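Local coordinates for protein Poly(A) ribonuclease POP2 (Saccharomyces cerevisiae, PDB 1UOC) that shortens mRNA poly(A) tails as a 3'-to-5' exoribonuclease, probably with magnesium, and works as a subunit of the CCR4-NOT deadenylase complex, at residues P5-P10 against L236-F241; L83-A88 against S98-N103; D185-V190 against V281-D286. All coordinates share one frame; numbering follows the deposited sequence.

Contact 1 of 3, residues P5-P10 against L236-F241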
loop_
_atom_site.group_PDB
_atom_site.type_symbol
_atom_site.label_atom_id
_atom_site.label_comp_id
_atom_site.label_asym_id
_atom_site.label_seq_id
_atom_site.Cartn_x
_atom_site.Cartn_y
_atom_site.Cartn_z
ATOM N N PRO A 5 1.586 -10.133 -23.856
ATOM C CA PRO A 5 0.182 -9.850 -24.176
ATOM C C PRO A 5 -0.273 -8.598 -23.424
ATOM O O PRO A 5 0.155 -8.373 -22.296
ATOM C CB PRO A 5 -0.542 -11.106 -23.686
ATOM C CG PRO A 5 0.501 -12.182 -23.850
ATOM C CD PRO A 5 1.750 -11.503 -23.342
ATOM N N ILE A 6 -1.122 -7.781 -24.039
ATOM C CA ILE A 6 -1.601 -6.591 -23.350
ATOM C C ILE A 6 -2.641 -7.005 -22.325
ATOM O O ILE A 6 -3.477 -7.870 -22.587
ATOM C CB ILE A 6 -2.274 -5.580 -24.295
ATOM C CG1 ILE A 6 -1.258 -5.013 -25.279
ATOM C CG2 ILE A 6 -2.890 -4.453 -23.481
ATOM C CD1 ILE A 6 -1.823 -3.917 -26.149
ATOM N N PHE A 7 -2.575 -6.390 -21.153
ATOM C CA PHE A 7 -3.531 -6.675 -20.099
ATOM C C PHE A 7 -4.233 -5.366 -19.779
ATOM O O PHE A 7 -3.674 -4.500 -19.108
ATOM C CB PHE A 7 -2.823 -7.230 -18.859
ATOM C CG PHE A 7 -3.730 -7.423 -17.676
ATOM C CD1 PHE A 7 -4.988 -7.999 -17.833
ATOM C CD2 PHE A 7 -3.324 -7.033 -16.400
ATOM C CE1 PHE A 7 -5.830 -8.184 -16.735
ATOM C CE2 PHE A 7 -4.161 -7.215 -15.292
ATOM C CZ PHE A 7 -5.414 -7.789 -15.461
ATOM N N LEU A 8 -5.453 -5.225 -20.289
ATOM C CA LEU A 8 -6.239 -4.024 -20.071
ATOM C C LEU A 8 -7.480 -4.330 -19.251
ATOM O O LEU A 8 -8.453 -4.879 -19.758
ATOM C CB LEU A 8 -6.648 -3.408 -21.411
ATOM C CG LEU A 8 -7.448 -2.100 -21.360
ATOM C CD1 LEU A 8 -6.718 -1.069 -20.504
ATOM C CD2 LEU A 8 -7.639 -1.569 -22.781
ATOM N N PRO A 9 -7.461 -3.966 -17.966
ATOM C CA PRO A 9 -8.588 -4.200 -17.060
ATOM C C PRO A 9 -9.788 -3.396 -17.524
ATOM O O PRO A 9 -9.631 -2.416 -18.258
ATOM C CB PRO A 9 -8.076 -3.674 -15.718
ATOM C CG PRO A 9 -6.587 -3.708 -15.854
ATOM C CD PRO A 9 -6.376 -3.259 -17.268
ATOM N N PRO A 10 -11.001 -3.792 -17.104
ATOM C CA PRO A 10 -12.189 -3.030 -17.517
ATOM C C PRO A 10 -11.932 -1.555 -17.186
ATOM O O PRO A 10 -11.453 -1.233 -16.100
ATOM C CB PRO A 10 -13.298 -3.636 -16.658
ATOM C CG PRO A 10 -12.856 -5.078 -16.538
ATOM C CD PRO A 10 -11.376 -4.949 -16.270
ATOM N N LEU A 236 3.572 -7.904 -17.104
ATOM C CA LEU A 236 2.219 -8.435 -17.102
ATOM C C LEU A 236 1.439 -7.772 -18.228
ATOM O O LEU A 236 0.281 -8.104 -18.491
ATOM C CB LEU A 236 1.546 -8.176 -15.755
ATOM C CG LEU A 236 2.055 -9.049 -14.608
ATOM C CD1 LEU A 236 1.659 -8.445 -13.269
ATOM C CD2 LEU A 236 1.497 -10.453 -14.772
ATOM N N GLY A 237 2.094 -6.822 -18.887
ATOM C CA GLY A 237 1.477 -6.122 -19.996
ATOM C C GLY A 237 0.438 -5.072 -19.658
ATOM O O GLY A 237 -0.560 -4.947 -20.371
ATOM N N LEU A 238 0.657 -4.317 -18.586
ATOM C CA LEU A 238 -0.270 -3.259 -18.192
ATOM C C LEU A 238 0.210 -1.939 -18.787
ATOM O O LEU A 238 1.350 -1.530 -18.567
ATOM C CB LEU A 238 -0.331 -3.142 -16.668
ATOM C CG LEU A 238 -1.244 -4.117 -15.930
ATOM C CD1 LEU A 238 -0.696 -4.328 -14.530
ATOM C CD2 LEU A 238 -2.680 -3.584 -15.908
ATOM N N PRO A 239 -0.655 -1.257 -19.555
ATOM C CA PRO A 239 -0.288 0.019 -20.173
ATOM C C PRO A 239 0.168 1.038 -19.146
ATOM O O PRO A 239 -0.307 1.042 -18.020
ATOM C CB PRO A 239 -1.580 0.448 -20.868
ATOM C CG PRO A 239 -2.176 -0.850 -21.253
ATOM C CD PRO A 239 -1.993 -1.678 -19.999
ATOM N N ARG A 240 1.082 1.907 -19.545
ATOM C CA ARG A 240 1.588 2.937 -18.657
ATOM C C ARG A 240 0.604 4.088 -18.514
ATOM O O ARG A 240 0.958 5.235 -18.798
ATOM C CB ARG A 240 2.917 3.504 -19.171
ATOM C CG ARG A 240 4.151 2.978 -18.455
ATOM C CD ARG A 240 4.564 1.625 -18.972
ATOM N NE ARG A 240 5.794 1.132 -18.349
ATOM C CZ ARG A 240 6.887 1.863 -18.128
ATOM N NH1 ARG A 240 6.925 3.147 -18.461
ATOM N NH2 ARG A 240 7.968 1.295 -17.606
ATOM N N PHE A 241 -0.624 3.804 -18.083
ATOM C CA PHE A 241 -1.587 4.889 -17.894
ATOM C C PHE A 241 -1.025 5.850 -16.841
ATOM O O PHE A 241 -0.410 5.418 -15.857
ATOM C CB PHE A 241 -2.941 4.357 -17.427
ATOM C CG PHE A 241 -3.731 3.665 -18.502
ATOM C CD1 PHE A 241 -3.891 2.283 -18.494
ATOM C CD2 PHE A 241 -4.338 4.398 -19.512
ATOM C CE1 PHE A 241 -4.646 1.647 -19.471
ATOM C CE2 PHE A 241 -5.099 3.768 -20.497
ATOM C CZ PHE A 241 -5.256 2.391 -20.477
#
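F7 meets the chain just beyond helix 229-235, where G237 closes a Schellman motif with positive phi (76°). The extended, proline-rich N-terminal arm of this RNase D domain lies across that helix end and is tied to it by one backbone bond, F7 N to G237 O at 2.6 Å. The donor stands 35° out of the carbonyl plane. Glycine suits position 237 twice over: the backbone turns left-handed there, and a CB would collide with the carbonyl oxygen of P5, toward which G237 CA directs a C-H at 3.5 Å.

Along F7, CB sits 3.2 Å from L236 O. CG swings anti to the backbone N (chi1 174°), which lays the ring alongside L238, both side chains pointing the same way. CD2 then touches L238 CD2 at 3.5 Å, and CE2 comes to 4.0 Å from the same methyl. P9 CG lies over the rim of one ring face, and Q260 of helix 247-264 also touches the side chain. With an alanine in place of F7, the CD2 methyl of L238 would probably lose its aromatic neighbour and a gap would open between the arm and helix 247-264.

P239, in the loop after the helix, rests its CD against F7 O. At the exposed end L8 crosses F241 at about a right angle, its CD1 methyl meeting the ring edge at F241 CE1, 3.6 Å away.

Contact 2 of 3, residues L83-A88 against S98-N103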
loop_
_atom_site.group_PDB
_atom_site.type_symbol
_atom_site.label_atom_id
_atom_site.label_comp_id
_atom_site.label_asym_id
_atom_site.label_seq_id
_atom_site.Cartn_x
_atom_site.Cartn_y
_atom_site.Cartn_z
ATOM N N LEU A 83 -5.507 3.330 -1.222
ATOM C CA LEU A 83 -6.069 2.027 -0.861
ATOM C C LEU A 83 -6.902 1.577 -2.045
ATOM O O LEU A 83 -7.675 2.351 -2.601
ATOM C CB LEU A 83 -6.990 2.101 0.365
ATOM C CG LEU A 83 -6.402 2.332 1.754
ATOM C CD1 LEU A 83 -7.536 2.251 2.780
ATOM C CD2 LEU A 83 -5.312 1.296 2.057
ATOM N N SER A 84 -6.730 0.326 -2.444
ATOM C CA SER A 84 -7.495 -0.209 -3.550
ATOM C C SER A 84 -8.083 -1.536 -3.072
ATOM O O SER A 84 -7.425 -2.282 -2.335
ATOM C CB SER A 84 -6.591 -0.431 -4.764
ATOM O OG SER A 84 -7.364 -0.518 -5.945
ATOM N N LEU A 85 -9.320 -1.812 -3.479
ATOM C CA LEU A 85 -9.997 -3.045 -3.088
ATOM C C LEU A 85 -10.433 -3.886 -4.277
ATOM O O LEU A 85 -10.806 -3.348 -5.328
ATOM C CB LEU A 85 -11.238 -2.706 -2.262
ATOM C CG LEU A 85 -11.119 -2.582 -0.747
ATOM C CD1 LEU A 85 -10.005 -1.631 -0.390
ATOM C CD2 LEU A 85 -12.455 -2.079 -0.201
ATOM N N SER A 86 -10.390 -5.201 -4.106
ATOM C CA SER A 86 -10.836 -6.142 -5.127
ATOM C C SER A 86 -10.964 -7.510 -4.466
ATOM O O SER A 86 -10.554 -7.685 -3.314
ATOM C CB SER A 86 -9.838 -6.242 -6.280
ATOM O OG SER A 86 -8.778 -7.132 -5.940
ATOM N N ASP A 87 -11.538 -8.475 -5.182
ATOM C CA ASP A 87 -11.651 -9.826 -4.643
ATOM C C ASP A 87 -10.355 -10.539 -5.025
ATOM O O ASP A 87 -9.462 -9.926 -5.615
ATOM C CB ASP A 87 -12.901 -10.546 -5.202
ATOM C CG ASP A 87 -12.814 -10.853 -6.701
ATOM O OD1 ASP A 87 -13.855 -11.261 -7.261
ATOM O OD2 ASP A 87 -11.735 -10.707 -7.319
ATOM N N ALA A 88 -10.245 -11.821 -4.704
ATOM C CA ALA A 88 -9.027 -12.573 -4.990
ATOM C C ALA A 88 -8.668 -12.651 -6.473
ATOM O O ALA A 88 -7.497 -12.771 -6.825
ATOM C CB ALA A 88 -9.137 -13.995 -4.398
ATOM N N SER A 98 -13.281 2.113 -6.489
ATOM C CA SER A 98 -12.689 0.917 -5.924
ATOM C C SER A 98 -11.240 1.239 -5.489
ATOM O O SER A 98 -10.503 0.375 -5.005
ATOM C CB SER A 98 -12.693 -0.160 -6.999
ATOM O OG SER A 98 -12.541 -1.420 -6.426
ATOM N N THR A 99 -10.834 2.486 -5.697
ATOM C CA THR A 99 -9.497 2.932 -5.325
ATOM C C THR A 99 -9.636 4.333 -4.773
ATOM O O THR A 99 -10.366 5.152 -5.321
ATOM C CB THR A 99 -8.539 2.952 -6.538
ATOM O OG1 THR A 99 -8.398 1.629 -7.049
ATOM C CG2 THR A 99 -7.144 3.452 -6.113
ATOM N N TRP A 100 -8.929 4.607 -3.688
ATOM C CA TRP A 100 -9.009 5.897 -3.036
ATOM C C TRP A 100 -7.623 6.458 -2.822
ATOM O O TRP A 100 -6.658 5.710 -2.638
ATOM C CB TRP A 100 -9.675 5.737 -1.664
ATOM C CG TRP A 100 -11.125 5.333 -1.729
ATOM C CD1 TRP A 100 -12.208 6.166 -1.752
ATOM C CD2 TRP A 100 -11.638 4.001 -1.861
ATOM N NE1 TRP A 100 -13.361 5.436 -1.892
ATOM C CE2 TRP A 100 -13.042 4.103 -1.967
ATOM C CE3 TRP A 100 -11.044 2.731 -1.909
ATOM C CZ2 TRP A 100 -13.868 2.981 -2.116
ATOM C CZ3 TRP A 100 -11.860 1.619 -2.058
ATOM C CH2 TRP A 100 -13.260 1.751 -2.162
ATOM N N GLN A 101 -7.537 7.783 -2.846
ATOM C CA GLN A 101 -6.293 8.473 -2.581
ATOM C C GLN A 101 -6.614 9.456 -1.485
ATOM O O GLN A 101 -7.244 10.479 -1.728
ATOM C CB GLN A 101 -5.764 9.232 -3.794
ATOM C CG GLN A 101 -4.393 9.863 -3.500
ATOM C CD GLN A 101 -3.750 10.497 -4.719
ATOM O OE1 GLN A 101 -4.069 11.617 -5.088
ATOM N NE2 GLN A 101 -2.842 9.777 -5.345
ATOM N N PHE A 102 -6.195 9.130 -0.271
ATOM C CA PHE A 102 -6.432 10.003 0.860
ATOM C C PHE A 102 -5.350 11.081 0.899
ATOM O O PHE A 102 -4.158 10.785 0.855
ATOM C CB PHE A 102 -6.425 9.189 2.156
ATOM C CG PHE A 102 -7.479 8.105 2.205
ATOM C CD1 PHE A 102 -7.232 6.845 1.658
ATOM C CD2 PHE A 102 -8.712 8.347 2.793
ATOM C CE1 PHE A 102 -8.200 5.844 1.698
ATOM C CE2 PHE A 102 -9.692 7.352 2.840
ATOM C CZ PHE A 102 -9.432 6.096 2.289
ATOM N N ASN A 103 -5.774 12.337 0.974
ATOM C CA ASN A 103 -4.842 13.460 1.009
ATOM C C ASN A 103 -4.841 14.029 2.431
ATOM O O ASN A 103 -5.882 14.408 2.960
ATOM C CB ASN A 103 -5.279 14.502 -0.019
ATOM C CG ASN A 103 -5.351 13.933 -1.437
ATOM O OD1 ASN A 103 -6.420 13.546 -1.917
ATOM N ND2 ASN A 103 -4.209 13.873 -2.105
#
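L83 and W100 form an antiparallel hydrogen-bonded pair that joins strand 77-86 to strand 99-103, inside the mixed sheet of the RNase D domain. Two backbone bonds close the pair, L83 N to W100 O at 3.0 Å and W100 N to L83 O at 2.8 Å. The next link, L85 N to S98 O at 2.9 Å, is nearly straight, with 168° at the hydrogen.

The tight part is polar. S84 and T99 face each other as a non-hydrogen-bonded pair, their CA atoms only 4.1 Å apart, and small hydroxyl side chains suit so close an approach. T99 OG1 lies anti to its carbonyl carbon (chi1 -62°), which brings it to S84 OG in a 2.6 Å hydrogen bond. Helix 247-264 packs on this face through S251, against S84.

On the other face the fit is looser and mostly apolar. L83 CD1 approaches F102 CE1 obliquely at 3.8 Å, while L85 CD1 reaches W100 CZ3 at 4.1 Å. Large apolar side chains suit these packing positions; the indole NE1 is bonded to E27, and F141 meets the F102 ring edge-to-face.

Past L85 and before S98 the chains part into their connecting loop, and K92 from that loop bonds through NZ to S84 OG, S98 OG and L85 O. Three neutral oxygens round the NZ of K92 would probably spread and stabilise its positive charge.

Contact 3 of 3, residues D185-V190 against V281-D286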
loop_
_atom_site.group_PDB
_atom_site.type_symbol
_atom_site.label_atom_id
_atom_site.label_comp_id
_atom_site.label_asym_id
_atom_site.label_seq_id
_atom_site.Cartn_x
_atom_site.Cartn_y
_atom_site.Cartn_z
ATOM N N ASP A 185 9.307 -7.364 18.090
ATOM C CA ASP A 185 8.043 -6.837 18.602
ATOM C C ASP A 185 7.259 -6.108 17.514
ATOM O O ASP A 185 6.025 -6.055 17.549
ATOM C CB ASP A 185 8.293 -5.886 19.779
ATOM C CG ASP A 185 9.017 -6.562 20.945
ATOM O OD1 ASP A 185 9.084 -5.950 22.037
ATOM O OD2 ASP A 185 9.524 -7.693 20.774
ATOM N N PHE A 186 7.980 -5.536 16.556
ATOM C CA PHE A 186 7.356 -4.832 15.443
ATOM C C PHE A 186 6.563 -5.855 14.639
ATOM O O PHE A 186 5.386 -5.666 14.340
ATOM C CB PHE A 186 8.441 -4.197 14.568
ATOM C CG PHE A 186 7.952 -3.706 13.235
ATOM C CD1 PHE A 186 7.033 -2.669 13.151
ATOM C CD2 PHE A 186 8.461 -4.247 12.055
ATOM C CE1 PHE A 186 6.631 -2.167 11.904
ATOM C CE2 PHE A 186 8.066 -3.754 10.813
ATOM C CZ PHE A 186 7.151 -2.713 10.740
ATOM N N GLU A 187 7.218 -6.951 14.302
ATOM C CA GLU A 187 6.571 -8.002 13.532
ATOM C C GLU A 187 5.350 -8.568 14.247
ATOM O O GLU A 187 4.345 -8.889 13.609
ATOM C CB GLU A 187 7.570 -9.115 13.225
ATOM C CG GLU A 187 8.680 -8.668 12.294
ATOM C CD GLU A 187 9.612 -9.799 11.890
ATOM O OE1 GLU A 187 10.436 -9.586 10.974
ATOM O OE2 GLU A 187 9.526 -10.894 12.485
ATOM N N TRP A 188 5.436 -8.680 15.567
ATOM C CA TRP A 188 4.324 -9.205 16.349
ATOM C C TRP A 188 3.090 -8.324 16.160
ATOM O O TRP A 188 2.018 -8.815 15.836
ATOM C CB TRP A 188 4.684 -9.264 17.841
ATOM C CG TRP A 188 3.664 -10.009 18.662
ATOM C CD1 TRP A 188 3.602 -11.362 18.857
ATOM C CD2 TRP A 188 2.523 -9.454 19.337
ATOM N NE1 TRP A 188 2.492 -11.683 19.605
ATOM C CE2 TRP A 188 1.811 -10.535 19.914
ATOM C CE3 TRP A 188 2.026 -8.150 19.499
ATOM C CZ2 TRP A 188 0.630 -10.353 20.648
ATOM C CZ3 TRP A 188 0.843 -7.966 20.231
ATOM C CH2 TRP A 188 0.161 -9.068 20.792
ATOM N N TRP A 189 3.243 -7.021 16.362
ATOM C CA TRP A 189 2.129 -6.093 16.214
ATOM C C TRP A 189 1.577 -6.069 14.799
ATOM O O TRP A 189 0.362 -6.010 14.607
ATOM C CB TRP A 189 2.548 -4.681 16.625
ATOM C CG TRP A 189 2.561 -4.486 18.096
ATOM C CD1 TRP A 189 3.645 -4.543 18.930
ATOM C CD2 TRP A 189 1.424 -4.229 18.928
ATOM N NE1 TRP A 189 3.248 -4.337 20.235
ATOM C CE2 TRP A 189 1.890 -4.146 20.262
ATOM C CE3 TRP A 189 0.054 -4.073 18.680
ATOM C CZ2 TRP A 189 1.030 -3.900 21.344
ATOM C CZ3 TRP A 189 -0.803 -3.830 19.760
ATOM C CH2 TRP A 189 -0.308 -3.750 21.072
ATOM N N VAL A 190 2.474 -6.104 13.816
ATOM C CA VAL A 190 2.081 -6.104 12.417
ATOM C C VAL A 190 1.195 -7.311 12.123
ATOM O O VAL A 190 0.147 -7.164 11.488
ATOM C CB VAL A 190 3.318 -6.139 11.478
ATOM C CG1 VAL A 190 2.891 -6.446 10.048
ATOM C CG2 VAL A 190 4.025 -4.808 11.509
ATOM N N VAL A 281 5.479 -12.314 5.525
ATOM C CA VAL A 281 6.923 -12.112 5.491
ATOM C C VAL A 281 7.277 -10.697 5.079
ATOM O O VAL A 281 6.922 -10.247 3.990
ATOM C CB VAL A 281 7.607 -13.114 4.527
ATOM C CG1 VAL A 281 9.093 -12.838 4.453
ATOM C CG2 VAL A 281 7.367 -14.541 5.015
ATOM N N ILE A 282 7.977 -10.005 5.969
ATOM C CA ILE A 282 8.414 -8.634 5.750
ATOM C C ILE A 282 9.896 -8.612 5.393
ATOM O O ILE A 282 10.298 -8.171 4.312
ATOM C CB ILE A 282 8.286 -7.796 7.032
ATOM C CG1 ILE A 282 6.860 -7.834 7.564
ATOM C CG2 ILE A 282 8.716 -6.367 6.763
ATOM C CD1 ILE A 282 6.710 -7.146 8.910
ATOM N N TYR A 283 10.695 -9.102 6.335
ATOM C CA TYR A 283 12.150 -9.116 6.236
ATOM C C TYR A 283 12.827 -10.413 5.806
ATOM O O TYR A 283 13.993 -10.636 6.129
ATOM C CB TYR A 283 12.736 -8.669 7.579
ATOM C CG TYR A 283 12.515 -7.200 7.884
ATOM C CD1 TYR A 283 11.850 -6.791 9.039
ATOM C CD2 TYR A 283 12.986 -6.220 7.016
ATOM C CE1 TYR A 283 11.663 -5.428 9.320
ATOM C CE2 TYR A 283 12.809 -4.866 7.281
ATOM C CZ TYR A 283 12.149 -4.472 8.432
ATOM O OH TYR A 283 11.991 -3.120 8.676
ATOM N N GLY A 284 12.121 -11.263 5.075
ATOM C CA GLY A 284 12.728 -12.507 4.642
ATOM C C GLY A 284 12.199 -13.720 5.383
ATOM O O GLY A 284 11.876 -13.659 6.566
ATOM N N ILE A 285 12.115 -14.836 4.676
ATOM C CA ILE A 285 11.611 -16.071 5.253
ATOM C C ILE A 285 12.592 -16.581 6.316
ATOM O O ILE A 285 13.791 -16.304 6.249
ATOM C CB ILE A 285 11.397 -17.113 4.115
ATOM C CG1 ILE A 285 10.165 -17.970 4.405
ATOM C CG2 ILE A 285 12.634 -17.978 3.935
ATOM C CD1 ILE A 285 9.527 -18.537 3.146
ATOM N N ASP A 286 12.085 -17.299 7.312
ATOM C CA ASP A 286 12.945 -17.829 8.364
ATOM C C ASP A 286 14.058 -18.662 7.714
ATOM O O ASP A 286 13.781 -19.600 6.963
ATOM C CB ASP A 286 12.135 -18.715 9.311
ATOM C CG ASP A 286 12.529 -18.527 10.763
ATOM O OD1 ASP A 286 13.636 -18.011 11.019
ATOM O OD2 ASP A 286 11.735 -18.905 11.652
#
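I282 points its CD1 methyl at helix 183-193, and the contact packs that helix against the C-terminal loop of the RNase D domain. The methyl meets V190 tip to tip, with CG1 at 4.0 Å, and the I282 side chain crosses F186 obliquely, CD1 to CE2 at 4.1 Å. F186 and V190 lie one helical turn apart, so they present a joint apolar surface, and V190 CG2 rests over the rim of one F186 ring face. The backbones stay well apart, 8.0 Å between the CA atoms of I282 and E187 at their nearest, so a long branched side chain suits the loop. Its CG1 branch stands anti to the carbonyl carbon (chi1 -56°) and carries CD1 to the helix, while CG2 sits over the centre of the Y283 ring.

Y283 comes beside F186 at a slant, CE1 to CE2 at 4.2 Å, and is wedged against V62, H65 and Y66 of helix 61-73. The loop thus touches two helices at once. A bound xenon lies about 5 Å from the V190 side chain, as expected beside apolar groups.

E187 stretches out from the helix, and K183 forms a salt bridge with its OE1. The carboxylate is turned only 23° from the tyrosine ring plane, and that same OE1 lies at the ring edge, 3.7 Å from Y283 CD1.

How the contacts relate
The three contacts are spread through one RNase D domain without touching one another. Contact 2 lies deepest, about 9 Å from the chain's centre, within the mixed sheet. Contact 1 lies about 18 Å from it, centre to centre, and contact 3 about 24 Å, on the other side of the chain's centre. Along the chain contact 2 is nested inside the long loop closed by contact 1, whereas contacts 1 and 3 interleave. Helix 247-264 links contacts 1 and 2, since both pack on it; it also carries Q250, a predicted metal ligand. The N-terminal arm and the C-terminal loop are fastened to far-apart parts of the domain, around the central sheet that bears S44 and E46, also predicted ligands.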